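Local coordinates for uncharacterized protein DUF1470 (Jannaschia sp. CCS1, PDB 3H0N) that is of unknown function but carries a treble clef zinc finger and may act as a transcription regulator, at residues 10-13 against 14-18; 58-61 against 62-66; 91-95 against 96-100. All blocks are in the same frame, centred on the assembly; numbering follows the deposited sequence. Where two conformers were deposited one is given.

How the interactions relate
The three contacts are local, each joining residues a few positions apart, and they illustrate how helix chemistry changes with burial. Interaction 1, in helix 10-22 near the spatial centre of the subunit, is the core example: a serine hydroxyl turns back on a carbonyl of its own helix. Interaction 2, in the early part of helix 58-78, lies at the surface, where a water takes part and one aromatic ring faces inward. The two touch, since Leu18 packs on Leu66 and on the backbone of Phe63. Interaction 3 touches neither; partly buried, it closes helix 82-95, the next helix after 58-78, with carbonyls that bind sodium beside the second subunit. Helix 121-138 packs against all three.

Interaction 1: 10-13 against 14-18; sequences TGLR and VSLDL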
loop_
_atom_site.group_PDB
_atom_site.type_symbol
_atom_site.label_atom_id
_atom_site.label_comp_id
_atom_site.label_asym_id
_atom_site.label_seq_id
_atom_site.Cartn_x
_atom_site.Cartn_y
_atom_site.Cartn_z
ATOM N N THR A 10 8.417 -1.598 -6.047
ATOM C CA THR A 10 8.683 -2.684 -6.991
ATOM C C THR A 10 7.690 -2.736 -8.154
ATOM O O THR A 10 8.089 -2.873 -9.327
ATOM C CB THR A 10 8.708 -4.033 -6.250
ATOM O OG1 THR A 10 9.798 -4.035 -5.306
ATOM C CG2 THR A 10 8.903 -5.179 -7.239
ATOM N N GLY A 11 6.394 -2.689 -7.872
ATOM C CA GLY A 11 5.412 -2.815 -8.929
ATOM C C GLY A 11 5.507 -1.684 -9.921
ATOM O O GLY A 11 5.433 -1.900 -11.127
ATOM N N LEU A 12 5.672 -0.483 -9.405
ATOM C CA LEU A 12 5.846 0.680 -10.289
ATOM C C LEU A 12 7.090 0.550 -11.138
ATOM O O LEU A 12 7.073 0.753 -12.386
ATOM C CB LEU A 12 5.892 1.991 -9.461
ATOM C CG LEU A 12 6.174 3.297 -10.209
ATOM C CD1 LEU A 12 5.056 3.572 -11.235
ATOM C CD2 LEU A 12 6.309 4.447 -9.210
ATOM N N ARG A 13 8.205 0.194 -10.506
ATOM C CA ARG A 13 9.484 0.110 -11.194
ATOM C C ARG A 13 9.484 -0.979 -12.253
ATOM O O ARG A 13 9.916 -0.750 -13.389
ATOM C CB ARG A 13 10.582 -0.190 -10.175
ATOM C CG ARG A 13 11.964 -0.375 -10.756
ATOM C CD ARG A 13 13.024 -0.627 -9.704
ATOM N NE ARG A 13 12.862 -1.823 -8.885
ATOM C CZ ARG A 13 12.344 -1.883 -7.628
ATOM N NH1 ARG A 13 11.814 -0.846 -6.996
ATOM N NH2 ARG A 13 12.354 -3.060 -7.019
ATOM N N VAL A 14 9.001 -2.157 -11.903
ATOM C CA VAL A 14 8.983 -3.261 -12.840
ATOM C C VAL A 14 8.017 -2.934 -13.987
ATOM O O VAL A 14 8.290 -3.248 -15.141
ATOM C CB VAL A 14 8.630 -4.571 -12.135
ATOM C CG1 VAL A 14 8.324 -5.704 -13.120
ATOM C CG2 VAL A 14 9.770 -5.020 -11.214
ATOM N N SER A 15 6.894 -2.282 -13.691
ATOM C CA SER A 15 5.932 -1.915 -14.750
ATOM C C SER A 15 6.609 -1.026 -15.803
ATOM O O SER A 15 6.516 -1.286 -17.001
ATOM C CB SER A 15 4.752 -1.118 -14.179
ATOM O OG SER A 15 3.890 -1.922 -13.396
ATOM N N LEU A 16 7.305 -0.002 -15.336
ATOM C CA LEU A 16 8.003 0.933 -16.247
ATOM C C LEU A 16 9.056 0.215 -17.045
ATOM O O LEU A 16 9.148 0.378 -18.273
ATOM C CB LEU A 16 8.638 2.088 -15.469
ATOM C CG LEU A 16 7.643 2.987 -14.723
ATOM C CD1 LEU A 16 8.394 3.830 -13.662
ATOM C CD2 LEU A 16 6.856 3.914 -15.659
ATOM N N ASP A 17 9.877 -0.564 -16.363
ATOM C CA ASP A 17 10.975 -1.276 -17.011
ATOM C C ASP A 17 10.466 -2.314 -18.047
ATOM O O ASP A 17 11.043 -2.425 -19.129
ATOM C CB ASP A 17 11.849 -1.994 -15.984
ATOM C CG ASP A 17 12.727 -1.052 -15.181
ATOM O OD1 ASP A 17 12.814 0.137 -15.532
ATOM O OD2 ASP A 17 13.346 -1.572 -14.221
ATOM N N LEU A 18 9.396 -3.011 -17.695
ATOM C CA LEU A 18 8.839 -4.053 -18.568
ATOM C C LEU A 18 8.259 -3.397 -19.815
ATOM O O LEU A 18 8.509 -3.844 -20.943
ATOM C CB LEU A 18 7.784 -4.873 -17.807
ATOM C CG LEU A 18 6.996 -5.831 -18.703
ATOM C CD1 LEU A 18 7.877 -6.864 -19.418
ATOM C CD2 LEU A 18 5.935 -6.480 -17.823
#
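The opening turns of helix 10-22, near the spatial centre of the subunit, bring Gly11 and Ser15 together in the i to i+4 pairing of an alpha helix, with a serine hydroxyl folded back onto the backbone. Two donors grip Gly11 O: Ser15 N at 3.0 Å and Ser15 OG at 2.7 Å, arriving from opposite faces of the carbonyl plane. The hydroxyl gets there because OG stands beside its own backbone N (chi1 -71°). With an alanine here, Gly11 O would probably be left with a single donor from this position, the backbone N-H. One residue earlier, Val14 N reaches Thr10 O at 2.8 Å in a nearly straight bond, and the methyls Thr10 CG2 and Val14 CG2 lie side by side. Leu12 CD1 meets Leu16 CD1 at 4.1 Å, the two chains slanting across each other. Arg13 CG passes Asp17 OD2 at 3.9 Å, yet the charged groups do not join: a bend at chi3 (61°) carries the guanidinium to Leu4 O, Ser6 O and Asp47. Buried polar chemistry is thus settled within the helix at Ser15, while the arginine ties the helix start to the N-terminal segment and to Asp47.

Interaction 2: 58-61 against 62-66; sequences DHVE and GFVEL
Glu61, Gly62 and His59 carry most of this contact in the early part of helix 58-78, and each does so largely through its backbone. Glu61 O accepts Glu65 N at 3.0 Å, a regular helical bond. The Glu61 side chain leaves the helix in an extended course, with CG on the far side of CB from its own N (chi1 -179°), and it leads away from the turn that follows. Gly62 lies four residues after Asp58, but Asp58 O and Gly62 N are 4.5 Å apart. A water bridges this turn: it donates to Asp58 O at 2.7 Å and accepts a weak bond from Gly62 N. His59 O has two kinds of neighbour. Phe63 N donates to it at 3.0 Å, nearly along the C=O axis, while Phe63 CD2 approaches His59 O at 3.2 Å in the plane of the ring, so the carbonyl meets the ring edge. The Phe63 ring continues inward onto Leu18, Leu41 and Leu121. The imidazole of His59 is turned back, its ND1 hydrogen-bonded to Gly56 N, with Asp58 OD2 above one face. Chemically, a water spans the gap between Asp58 O and Gly62 N, its bond from Gly62 N weak, whereas one residue later the His59 carbonyl takes a direct bond, and the ring edge, whose C-H groups are probably slightly positive, lies near it.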
loop_
_atom_site.group_PDB
_atom_site.type_symbol
_atom_site.label_atom_id
_atom_site.label_comp_id
_atom_site.label_asym_id
_atom_site.label_seq_id
_atom_site.Cartn_x
_atom_site.Cartn_y
_atom_site.Cartn_z
ATOM N N ASP A 58 8.776 -20.205 -21.366
ATOM C CA ASP A 58 7.300 -20.152 -21.378
ATOM C C ASP A 58 6.726 -18.868 -20.767
ATOM O O ASP A 58 5.587 -18.497 -21.049
ATOM C CB ASP A 58 6.700 -21.361 -20.680
ATOM C CG ASP A 58 7.232 -21.561 -19.253
ATOM O OD1 ASP A 58 8.467 -21.694 -19.079
ATOM O OD2 ASP A 58 6.387 -21.661 -18.345
ATOM N N HIS A 59 7.522 -18.146 -19.983
ATOM C CA HIS A 59 7.065 -16.912 -19.378
ATOM C C HIS A 59 7.167 -15.718 -20.288
ATOM O O HIS A 59 6.552 -14.663 -20.019
ATOM C CB HIS A 59 7.857 -16.629 -18.098
ATOM C CG HIS A 59 7.627 -17.675 -17.068
ATOM N ND1 HIS A 59 8.648 -18.395 -16.477
ATOM C CD2 HIS A 59 6.474 -18.179 -16.591
ATOM C CE1 HIS A 59 8.112 -19.283 -15.651
ATOM N NE2 HIS A 59 6.793 -19.180 -15.706
ATOM N N VAL A 60 7.926 -15.821 -21.377
ATOM C CA VAL A 60 8.137 -14.666 -22.242
ATOM C C VAL A 60 6.790 -14.158 -22.799
ATOM O O VAL A 60 6.502 -12.959 -22.687
ATOM C CB VAL A 60 9.093 -15.015 -23.384
ATOM C CG1 VAL A 60 9.064 -13.920 -24.483
ATOM C CG2 VAL A 60 10.514 -15.231 -22.820
ATOM N N GLU A 61 5.941 -15.055 -23.326
ATOM C CA GLU A 61 4.648 -14.634 -23.913
ATOM C C GLU A 61 3.786 -13.933 -22.877
ATOM O O GLU A 61 3.163 -12.891 -23.169
ATOM C CB GLU A 61 3.898 -15.808 -24.528
ATOM C CG GLU A 61 2.571 -15.403 -25.173
ATOM C CD GLU A 61 1.870 -16.580 -25.871
ATOM O OE1 GLU A 61 2.359 -17.001 -26.934
ATOM O OE2 GLU A 61 0.842 -17.078 -25.344
ATOM N N GLY A 62 3.785 -14.433 -21.646
ATOM C CA GLY A 62 3.005 -13.820 -20.602
ATOM C C GLY A 62 3.486 -12.420 -20.255
ATOM O O GLY A 62 2.680 -11.502 -20.014
ATOM N N PHE A 63 4.811 -12.231 -20.187
ATOM C CA PHE A 63 5.344 -10.908 -19.920
ATOM C C PHE A 63 5.136 -9.928 -21.090
ATOM O O PHE A 63 4.928 -8.748 -20.841
ATOM C CB PHE A 63 6.809 -10.997 -19.470
ATOM C CG PHE A 63 6.955 -11.298 -18.029
ATOM C CD1 PHE A 63 6.887 -10.286 -17.091
ATOM C CD2 PHE A 63 7.113 -12.583 -17.589
ATOM C CE1 PHE A 63 7.010 -10.577 -15.720
ATOM C CE2 PHE A 63 7.240 -12.858 -16.235
ATOM C CZ PHE A 63 7.180 -11.832 -15.325
ATOM N N VAL A 64 5.202 -10.421 -22.317
ATOM C CA VAL A 64 4.879 -9.551 -23.472
ATOM C C VAL A 64 3.429 -9.071 -23.386
ATOM O O VAL A 64 3.147 -7.885 -23.612
ATOM C CB VAL A 64 5.208 -10.274 -24.807
ATOM C CG1 VAL A 64 4.594 -9.500 -26.027
ATOM C CG2 VAL A 64 6.720 -10.390 -24.941
ATOM N N GLU A 65 2.504 -9.972 -23.045
ATOM C CA GLU A 65 1.113 -9.586 -22.889
ATOM C C GLU A 65 0.904 -8.628 -21.725
ATOM O O GLU A 65 0.169 -7.634 -21.835
ATOM C CB GLU A 65 0.230 -10.804 -22.732
ATOM C CG GLU A 65 -1.264 -10.514 -22.527
ATOM C CD GLU A 65 -1.991 -9.712 -23.639
ATOM O OE1 GLU A 65 -1.422 -9.406 -24.721
ATOM O OE2 GLU A 65 -3.186 -9.395 -23.405
ATOM N N LEU A 66 1.573 -8.903 -20.609
ATOM C CA LEU A 66 1.508 -7.990 -19.453
ATOM C C LEU A 66 1.992 -6.596 -19.857
ATOM O O LEU A 66 1.366 -5.594 -19.527
ATOM C CB LEU A 66 2.318 -8.545 -18.276
ATOM C CG LEU A 66 2.351 -7.659 -17.047
ATOM C CD1 LEU A 66 0.945 -7.328 -16.505
ATOM C CD2 LEU A 66 3.213 -8.335 -15.964
HETATM O O HOH W 1 3.599 -16.924 -20.163
#

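Interaction 3: 91-95 against 96-100; sequences HLLRK and HPATP. With NA (sodium ion), chain E; ACT (acetate ion), chain J.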
loop_
_atom_site.group_PDB
_atom_site.type_symbol
_atom_site.label_atom_id
_atom_site.label_comp_id
_atom_site.label_asym_id
_atom_site.label_seq_id
_atom_site.Cartn_x
_atom_site.Cartn_y
_atom_site.Cartn_z
ATOM N N HIS A 91 -9.524 -4.960 -13.310
ATOM C CA HIS A 91 -9.760 -6.268 -13.869
ATOM C C HIS A 91 -8.568 -7.193 -13.652
ATOM O O HIS A 91 -8.754 -8.375 -13.371
ATOM C CB HIS A 91 -10.062 -6.160 -15.346
ATOM C CG HIS A 91 -10.223 -7.483 -16.018
ATOM N ND1 HIS A 91 -9.288 -7.981 -16.896
ATOM C CD2 HIS A 91 -11.198 -8.415 -15.931
ATOM C CE1 HIS A 91 -9.695 -9.160 -17.339
ATOM N NE2 HIS A 91 -10.848 -9.444 -16.769
ATOM N N LEU A 92 -7.356 -6.656 -13.759
ATOM C CA LEU A 92 -6.153 -7.457 -13.463
ATOM C C LEU A 92 -6.086 -7.903 -12.001
ATOM O O LEU A 92 -5.693 -9.039 -11.718
ATOM C CB LEU A 92 -4.878 -6.717 -13.858
ATOM C CG LEU A 92 -4.743 -6.411 -15.339
ATOM C CD1 LEU A 92 -3.533 -5.538 -15.484
ATOM C CD2 LEU A 92 -4.648 -7.724 -16.134
ATOM N N LEU A 93 -6.489 -7.017 -11.102
ATOM C CA LEU A 93 -6.486 -7.312 -9.669
ATOM C C LEU A 93 -7.539 -8.375 -9.323
ATOM O O LEU A 93 -7.329 -9.207 -8.442
ATOM C CB LEU A 93 -6.697 -6.026 -8.844
ATOM C CG LEU A 93 -5.480 -5.089 -8.949
ATOM C CD1 LEU A 93 -5.882 -3.658 -8.553
ATOM C CD2 LEU A 93 -4.298 -5.653 -8.144
ATOM N N ARG A 94 -8.670 -8.359 -10.030
ATOM C CA ARG A 94 -9.678 -9.410 -9.880
ATOM C C ARG A 94 -9.199 -10.750 -10.491
ATOM O O ARG A 94 -9.262 -11.816 -9.861
ATOM C CB ARG A 94 -10.982 -8.994 -10.532
ATOM C CG ARG A 94 -11.750 -8.030 -9.676
ATOM C CD ARG A 94 -13.185 -7.991 -10.169
ATOM N NE ARG A 94 -13.229 -7.322 -11.456
ATOM C CZ ARG A 94 -13.290 -5.997 -11.613
ATOM N NH1 ARG A 94 -13.359 -5.188 -10.572
ATOM N NH2 ARG A 94 -13.328 -5.488 -12.820
ATOM N N LYS A 95 -8.645 -10.676 -11.689
ATOM C CA LYS A 95 -8.259 -11.893 -12.429
ATOM C C LYS A 95 -7.144 -12.685 -11.771
ATOM O O LYS A 95 -7.145 -13.910 -11.824
ATOM C CB LYS A 95 -7.885 -11.513 -13.839
ATOM C CG LYS A 95 -7.434 -12.644 -14.718
ATOM C CD LYS A 95 -7.240 -12.138 -16.142
ATOM C CE LYS A 95 -6.917 -13.271 -17.075
ATOM N NZ LYS A 95 -6.886 -12.802 -18.504
ATOM N N HIS A 96 -6.201 -11.984 -11.149
ATOM C CA HIS A 96 -4.970 -12.566 -10.633
ATOM C C HIS A 96 -4.922 -12.489 -9.101
ATOM O O HIS A 96 -5.620 -11.684 -8.535
ATOM C CB HIS A 96 -3.781 -11.885 -11.277
ATOM C CG HIS A 96 -3.741 -12.086 -12.747
ATOM N ND1 HIS A 96 -3.510 -13.324 -13.297
ATOM C CD2 HIS A 96 -3.991 -11.245 -13.773
ATOM C CE1 HIS A 96 -3.562 -13.230 -14.617
ATOM N NE2 HIS A 96 -3.845 -11.979 -14.931
ATOM N N PRO A 97 -4.104 -13.338 -8.455
ATOM C CA PRO A 97 -4.075 -13.379 -6.990
ATOM C C PRO A 97 -3.410 -12.150 -6.390
ATOM O O PRO A 97 -2.192 -12.023 -6.409
ATOM C CB PRO A 97 -3.300 -14.689 -6.680
ATOM C CG PRO A 97 -3.301 -15.474 -7.966
ATOM C CD PRO A 97 -3.382 -14.482 -9.061
ATOM N N ALA A 98 -4.238 -11.292 -5.777
ATOM C CA ALA A 98 -3.770 -10.031 -5.249
ATOM C C ALA A 98 -3.949 -9.885 -3.727
ATOM O O ALA A 98 -3.686 -8.811 -3.193
ATOM C CB ALA A 98 -4.418 -8.882 -5.990
ATOM N N THR A 99 -4.301 -10.988 -3.049
ATOM C CA THR A 99 -4.382 -10.974 -1.605
ATOM C C THR A 99 -2.968 -10.731 -1.069
ATOM O O THR A 99 -2.043 -11.490 -1.365
ATOM C CB THR A 99 -4.861 -12.327 -1.059
ATOM O OG1 THR A 99 -6.178 -12.618 -1.563
ATOM C CG2 THR A 99 -4.858 -12.366 0.498
ATOM N N PRO A 100 -2.811 -9.715 -0.210
ATOM C CA PRO A 100 -1.482 -9.513 0.375
ATOM C C PRO A 100 -1.099 -10.533 1.430
ATOM O O PRO A 100 -1.972 -11.128 2.076
ATOM C CB PRO A 100 -1.556 -8.130 0.969
ATOM C CG PRO A 100 -2.844 -7.561 0.591
ATOM C CD PRO A 100 -3.738 -8.642 0.132
HETATM NA NA NA E . -7.804 -11.512 -7.712
HETATM C C ACT J . -6.161 -14.793 -4.285
HETATM O O ACT J . -6.086 -13.582 -3.990
HETATM O OXT ACT J . -6.650 -15.063 -5.425
HETATM C CH3 ACT J . -5.703 -15.848 -3.322
HETATM O O HOH W 2 -7.136 -11.397 -5.493
HETATM O O HOH W 3 -10.126 -11.220 -6.739
HETATM O O HOH W 4 -7.927 -13.855 -7.518
#
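A sodium site sits at the C-terminal end of helix 82-95, where Leu93, Arg94 and His96 turn their backbone oxygens onto one ion. Sodium lies 2.5 Å from Leu93 O, 2.6 Å from Arg94 O and 2.3 Å from His96 O, and three waters bring the ligands to six. The metal draws together Leu93 O and His96 O, two acceptors that could not otherwise satisfy each other. It also makes up for missing helical donors: Pro97, four residues after Leu93, has no N-H, and Ala98 N, four after Arg94, gives its hydrogen to one of the sodium-bound waters. The last regular bond of the helix runs from His96 N to Leu92 O, 3.0 Å long and somewhat bent (143°).

His96 is the first residue to leave helical geometry. Its CG sits beside its own backbone N (chi1 -63°), which carries the ring back along the helix, with CD2 3.5 Å from Leu92 O at the ring edge. The extended Lys95 chain runs alongside over one face; Lys95 CG lies 3.8 Å from the centroid of the His96 ring, a CH-pi contact. Pro123 and Thr126 of helix 121-138 also touch this imidazole.

Beyond the turn, the chain folds back so that Ala98 CB meets Leu93 CD2 at 3.9 Å, and Pro100 of the second subunit packs on both residues. An acetate ion, probably from the crystallisation liquor, is held too: acetate O accepts a hydrogen bond from Thr99 OG1 at 2.6 Å and another from Thr99 N, and waters of the sodium shell add to these. Two carbonyls of the last helical turn and one from the first non-helical residue make this backbone carbonyl coordination of a hydrated cation at a helix C-terminus, set here at the subunit interface and just before strand 101-104.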